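Local structure of response regulator FixJ (Bradyrhizobium japonicum, 5XSO) at residues L54-R67 / Q83-D97. The protein acts as the response regulator of an oxygen-sensing two-component system, switching on nifA and fixK expression when activated by the sensor FixL. Sequence-based numbering, arbitrary orientation.
Sequences LPGLSFGCVVSDVR and QQSPFPILIMTGHGD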
loop_
_atom_site.group_PDB
_atom_site.type_symbol
_atom_site.label_atom_id
_atom_site.label_comp_id
_atom_site.label_asym_id
_atom_site.label_seq_id
_atom_site.Cartn_x
_atom_site.Cartn_y
_atom_site.Cartn_z
ATOM N N LEU A 54 -7.543 8.959 -8.505
ATOM C CA LEU A 54 -6.653 7.934 -7.967
ATOM C C LEU A 54 -7.127 6.503 -8.225
ATOM O O LEU A 54 -6.279 5.653 -8.546
ATOM C CB LEU A 54 -6.436 8.216 -6.472
ATOM C CG LEU A 54 -5.838 7.131 -5.585
ATOM C CD1 LEU A 54 -4.407 6.833 -6.014
ATOM C CD2 LEU A 54 -5.875 7.599 -4.135
ATOM N N PRO A 55 -8.419 6.169 -8.153
ATOM C CA PRO A 55 -8.816 4.791 -8.488
ATOM C C PRO A 55 -8.490 4.376 -9.923
ATOM O O PRO A 55 -8.334 3.175 -10.173
ATOM C CB PRO A 55 -10.330 4.771 -8.215
ATOM C CG PRO A 55 -10.725 6.211 -7.985
ATOM C CD PRO A 55 -9.515 6.922 -7.516
ATOM N N GLY A 56 -8.341 5.314 -10.861
ATOM C CA GLY A 56 -8.017 4.981 -12.234
ATOM C C GLY A 56 -6.558 5.106 -12.634
ATOM O O GLY A 56 -6.227 4.870 -13.801
ATOM N N LEU A 57 -5.667 5.476 -11.711
ATOM C CA LEU A 57 -4.263 5.682 -12.048
ATOM C C LEU A 57 -3.458 4.399 -11.963
ATOM O O LEU A 57 -3.601 3.620 -11.018
ATOM C CB LEU A 57 -3.595 6.722 -11.132
ATOM C CG LEU A 57 -4.155 8.138 -11.209
ATOM C CD1 LEU A 57 -3.672 8.987 -9.998
ATOM C CD2 LEU A 57 -3.811 8.726 -12.611
ATOM N N SER A 58 -2.530 4.242 -12.897
ATOM C CA SER A 58 -1.597 3.129 -12.861
ATOM C C SER A 58 -0.409 3.452 -11.952
ATOM O O SER A 58 -0.151 4.616 -11.597
ATOM C CB SER A 58 -1.101 2.807 -14.259
ATOM O OG SER A 58 -0.545 3.966 -14.840
ATOM N N PHE A 59 0.353 2.405 -11.617
ATOM C CA PHE A 59 1.384 2.516 -10.592
ATOM C C PHE A 59 2.374 3.636 -10.896
ATOM O O PHE A 59 2.808 3.814 -12.036
ATOM C CB PHE A 59 2.149 1.206 -10.456
ATOM C CG PHE A 59 3.259 1.274 -9.461
ATOM C CD1 PHE A 59 2.998 1.276 -8.109
ATOM C CD2 PHE A 59 4.581 1.368 -9.887
ATOM C CE1 PHE A 59 4.051 1.342 -7.174
ATOM C CE2 PHE A 59 5.617 1.440 -9.002
ATOM C CZ PHE A 59 5.375 1.429 -7.613
ATOM N N GLY A 60 2.715 4.402 -9.872
ATOM C CA GLY A 60 3.758 5.400 -10.012
ATOM C C GLY A 60 4.082 5.988 -8.657
ATOM O O GLY A 60 3.526 5.599 -7.628
ATOM N N CYS A 61 4.996 6.934 -8.664
ATOM C CA CYS A 61 5.475 7.550 -7.434
ATOM C C CYS A 61 4.794 8.908 -7.277
ATOM O O CYS A 61 4.763 9.701 -8.228
ATOM C CB CYS A 61 6.998 7.719 -7.465
ATOM S SG CYS A 61 7.731 8.421 -5.963
ATOM N N VAL A 62 4.283 9.186 -6.087
ATOM C CA VAL A 62 3.680 10.488 -5.799
ATOM C C VAL A 62 4.739 11.421 -5.219
ATOM O O VAL A 62 5.499 11.039 -4.312
ATOM C CB VAL A 62 2.482 10.335 -4.843
ATOM C CG1 VAL A 62 1.894 11.704 -4.506
ATOM C CG2 VAL A 62 1.437 9.387 -5.424
ATOM N N VAL A 63 4.810 12.650 -5.744
ATOM C CA VAL A 63 5.687 13.687 -5.205
ATOM C C VAL A 63 4.797 14.884 -4.873
ATOM O O VAL A 63 4.245 15.510 -5.788
ATOM C CB VAL A 63 6.794 14.071 -6.198
ATOM C CG1 VAL A 63 7.618 15.232 -5.652
ATOM C CG2 VAL A 63 7.703 12.853 -6.511
ATOM N N SER A 64 4.587 15.166 -3.567
ATOM C CA SER A 64 3.552 16.109 -3.171
ATOM C C SER A 64 4.111 17.151 -2.213
ATOM O O SER A 64 4.960 16.845 -1.356
ATOM C CB SER A 64 2.384 15.379 -2.495
ATOM O OG SER A 64 1.388 16.264 -1.978
ATOM N N ASP A 65 3.691 18.395 -2.418
ATOM C CA ASP A 65 3.874 19.438 -1.406
ATOM C C ASP A 65 3.217 19.070 -0.081
ATOM O O ASP A 65 2.098 18.550 -0.038
ATOM C CB ASP A 65 3.314 20.769 -1.924
ATOM C CG ASP A 65 3.691 21.949 -1.016
ATOM O OD1 ASP A 65 2.844 22.317 -0.176
ATOM O OD2 ASP A 65 4.793 22.470 -1.145
ATOM N N VAL A 66 3.918 19.393 1.019
ATOM C CA VAL A 66 3.535 18.979 2.353
ATOM C C VAL A 66 2.282 19.702 2.798
ATOM O O VAL A 66 1.538 19.192 3.650
ATOM C CB VAL A 66 4.670 19.233 3.366
ATOM C CG1 VAL A 66 5.039 20.733 3.415
ATOM C CG2 VAL A 66 4.283 18.748 4.715
ATOM N N ARG A 67 2.059 20.916 2.294
ATOM C CA ARG A 67 0.914 21.714 2.726
ATOM C C ARG A 67 -0.020 22.078 1.571
ATOM O O ARG A 67 -0.499 23.203 1.468
ATOM C CB ARG A 67 1.395 22.948 3.486
ATOM C CG ARG A 67 1.652 22.543 4.918
ATOM C CD ARG A 67 2.173 23.630 5.777
ATOM N NE ARG A 67 1.171 24.646 5.988
ATOM C CZ ARG A 67 1.284 25.608 6.888
ATOM N NH1 ARG A 67 2.364 25.660 7.667
ATOM N NH2 ARG A 67 0.318 26.512 7.013
ATOM N N GLN A 83 -7.294 4.084 0.847
ATOM C CA GLN A 83 -7.489 3.445 -0.450
ATOM C C GLN A 83 -6.569 2.230 -0.641
ATOM O O GLN A 83 -6.658 1.549 -1.668
ATOM C CB GLN A 83 -7.306 4.496 -1.564
ATOM C CG GLN A 83 -7.743 4.085 -2.998
ATOM C CD GLN A 83 -6.688 3.272 -3.768
ATOM O OE1 GLN A 83 -5.507 3.311 -3.443
ATOM N NE2 GLN A 83 -7.126 2.513 -4.773
ATOM N N GLN A 84 -5.726 1.901 0.344
ATOM C CA GLN A 84 -4.762 0.804 0.205
ATOM C C GLN A 84 -3.902 0.982 -1.055
ATOM O O GLN A 84 -3.626 0.034 -1.795
ATOM C CB GLN A 84 -5.474 -0.550 0.205
ATOM C CG GLN A 84 -5.938 -1.006 1.585
ATOM C CD GLN A 84 -6.998 -2.098 1.523
ATOM O OE1 GLN A 84 -7.156 -2.786 0.508
ATOM N NE2 GLN A 84 -7.741 -2.249 2.611
ATOM N N SER A 85 -3.486 2.216 -1.311
ATOM C CA SER A 85 -2.641 2.493 -2.470
ATOM C C SER A 85 -1.244 1.928 -2.274
ATOM O O SER A 85 -0.608 2.201 -1.257
ATOM C CB SER A 85 -2.534 3.996 -2.722
ATOM O OG SER A 85 -1.950 4.249 -3.997
ATOM N N PRO A 86 -0.704 1.198 -3.247
ATOM C CA PRO A 86 0.706 0.804 -3.196
ATOM C C PRO A 86 1.673 1.876 -3.699
ATOM O O PRO A 86 2.886 1.632 -3.723
ATOM C CB PRO A 86 0.734 -0.431 -4.107
ATOM C CG PRO A 86 -0.319 -0.133 -5.125
ATOM C CD PRO A 86 -1.365 0.752 -4.486
ATOM N N PHE A 87 1.208 3.048 -4.062
ATOM C CA PHE A 87 2.122 4.068 -4.620
ATOM C C PHE A 87 3.044 4.604 -3.529
ATOM O O PHE A 87 2.560 5.047 -2.487
ATOM C CB PHE A 87 1.345 5.250 -5.175
ATOM C CG PHE A 87 0.450 4.953 -6.340
ATOM C CD1 PHE A 87 -0.211 6.010 -6.963
ATOM C CD2 PHE A 87 0.236 3.660 -6.816
ATOM C CE1 PHE A 87 -1.088 5.772 -8.052
ATOM C CE2 PHE A 87 -0.612 3.429 -7.892
ATOM C CZ PHE A 87 -1.275 4.483 -8.509
ATOM N N PRO A 88 4.356 4.650 -3.738
ATOM C CA PRO A 88 5.205 5.348 -2.765
ATOM C C PRO A 88 4.969 6.855 -2.840
ATOM O O PRO A 88 4.681 7.417 -3.915
ATOM C CB PRO A 88 6.635 4.988 -3.212
ATOM C CG PRO A 88 6.522 4.742 -4.704
ATOM C CD PRO A 88 5.111 4.176 -4.919
ATOM N N ILE A 89 5.114 7.524 -1.696
ATOM C CA ILE A 89 4.907 8.967 -1.634
ATOM C C ILE A 89 6.157 9.676 -1.091
ATOM O O ILE A 89 6.655 9.338 -0.004
ATOM C CB ILE A 89 3.682 9.325 -0.772
ATOM C CG1 ILE A 89 2.427 8.625 -1.318
ATOM C CG2 ILE A 89 3.527 10.868 -0.764
ATOM C CD1 ILE A 89 1.293 8.494 -0.277
ATOM N N LEU A 90 6.635 10.685 -1.828
ATOM C CA LEU A 90 7.679 11.588 -1.355
ATOM C C LEU A 90 7.070 12.967 -1.078
ATOM O O LEU A 90 6.221 13.449 -1.848
ATOM C CB LEU A 90 8.792 11.752 -2.419
ATOM C CG LEU A 90 9.340 10.437 -2.969
ATOM C CD1 LEU A 90 10.406 10.749 -4.036
ATOM C CD2 LEU A 90 9.969 9.620 -1.775
ATOM N N ILE A 91 7.513 13.607 0.001
ATOM C CA ILE A 91 6.959 14.870 0.473
ATOM C C ILE A 91 8.001 15.959 0.289
ATOM O O ILE A 91 9.136 15.814 0.769
ATOM C CB ILE A 91 6.551 14.771 1.959
ATOM C CG1 ILE A 91 5.487 13.675 2.158
ATOM C CG2 ILE A 91 6.133 16.137 2.479
ATOM C CD1 ILE A 91 4.202 13.971 1.459
ATOM N N MET A 92 7.627 17.047 -0.419
ATOM C CA MET A 92 8.445 18.244 -0.578
ATOM C C MET A 92 8.028 19.266 0.477
ATOM O O MET A 92 6.840 19.446 0.724
ATOM C CB MET A 92 8.289 18.877 -1.976
ATOM C CG MET A 92 8.542 17.894 -3.070
ATOM S SD MET A 92 8.341 18.799 -4.636
ATOM C CE MET A 92 6.559 18.763 -4.719
ATOM N N THR A 93 8.996 19.931 1.100
ATOM C CA THR A 93 8.637 20.777 2.243
ATOM C C THR A 93 9.652 21.902 2.403
ATOM O O THR A 93 10.859 21.718 2.167
ATOM C CB THR A 93 8.554 19.955 3.569
ATOM O OG1 THR A 93 8.202 20.835 4.659
ATOM C CG2 THR A 93 9.906 19.274 3.919
ATOM N N GLY A 94 9.168 23.082 2.842
ATOM C CA GLY A 94 10.079 24.092 3.365
ATOM C C GLY A 94 10.577 23.680 4.753
ATOM O O GLY A 94 10.019 22.773 5.379
ATOM N N HIS A 95 11.640 24.331 5.261
ATOM C CA HIS A 95 12.201 23.848 6.520
ATOM C C HIS A 95 11.196 23.984 7.645
ATOM O O HIS A 95 11.201 23.167 8.558
ATOM C CB HIS A 95 13.535 24.549 6.924
ATOM C CG HIS A 95 13.393 25.929 7.486
ATOM N ND1 HIS A 95 13.737 26.247 8.793
ATOM C CD2 HIS A 95 12.975 27.079 6.912
ATOM C CE1 HIS A 95 13.537 27.537 8.991
ATOM N NE2 HIS A 95 13.081 28.065 7.864
ATOM N N GLY A 96 10.323 24.994 7.583
ATOM C CA GLY A 96 9.371 25.187 8.674
ATOM C C GLY A 96 8.363 24.069 8.809
ATOM O O GLY A 96 7.805 23.867 9.894
ATOM N N ASP A 97 8.147 23.303 7.745
ATOM C CA ASP A 97 7.132 22.261 7.764
ATOM C C ASP A 97 7.723 20.876 7.858
ATOM O O ASP A 97 7.009 19.895 7.671
ATOM C CB ASP A 97 6.268 22.385 6.509
ATOM C CG ASP A 97 5.449 23.640 6.519
ATOM O OD1 ASP A 97 4.889 23.963 7.623
ATOM O OD2 ASP A 97 5.299 24.229 5.436
#
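Strands 61-65 and 89-93 run parallel at 24°, their axes 4.7 Å apart at closest approach, tied by the backbone hydrogen bonds Val62 N to Pro88 O, Leu90 N to Val62 O, Ser64 N to Leu90 O, Met92 N to Ser64 O and Val66 N to Met92 O. With helix 73-82 as the crossover they form a beta-alpha-beta unit at the centre of the receiver domain's five-stranded sheet. Val62, Ser64, Ile89 and Ile91 share one face, where Ser64 and Ile89 meet helix 73-82 and Ile91 meets helix 98-106; Val63, Asp65, Leu90 and Met92 occupy the other, where helix 119-138 covers Leu90. There Met92 crosses Val63 at about a right angle, SD lying 3.8 Å from Val63 CG1.

Before the strands, Phe87 slips into the loop 57-60. With CG anti to its carbonyl carbon (chi1 -64°), its ring receives Gly60 N over the centre of one face, Ser85 OG near the rim of the opposite face and Leu57 O at the edge. Leu54 CD1 reaches Phe87 CE1 at 4.0 Å; Phe59 and Phe87 slide past each other in opposite directions, an oblique pair with ring planes at 86°. A serine in place of Phe87 would probably open a gap between Leu54 and Phe59 and let the loop shift. Gly60 O, 3.3 Å from Phe87 CB, is buried without a polar partner.

Just past strand 61-65, Val66 CB packs 3.5 Å from Ile91 CG2, while Val66 CG1 meets Thr93 OG1. In a salt bridge, Arg67 NH1 donates to the syn side of Asp97 OD1 at 3.0 Å, almost in the guanidinium plane. Asp65 OD1 takes Arg67 N from above the carboxylate plane, closing an Asx turn. Asp65, the probable phosphoacceptor, and Arg67, probably through its backbone O as in other receiver domains, are likely to bind magnesium with Asp21 and Asp22. The mostly apolar strand pair thus ends at an acidic site, and the salt bridge ties that end to the residue just before helix 98-106.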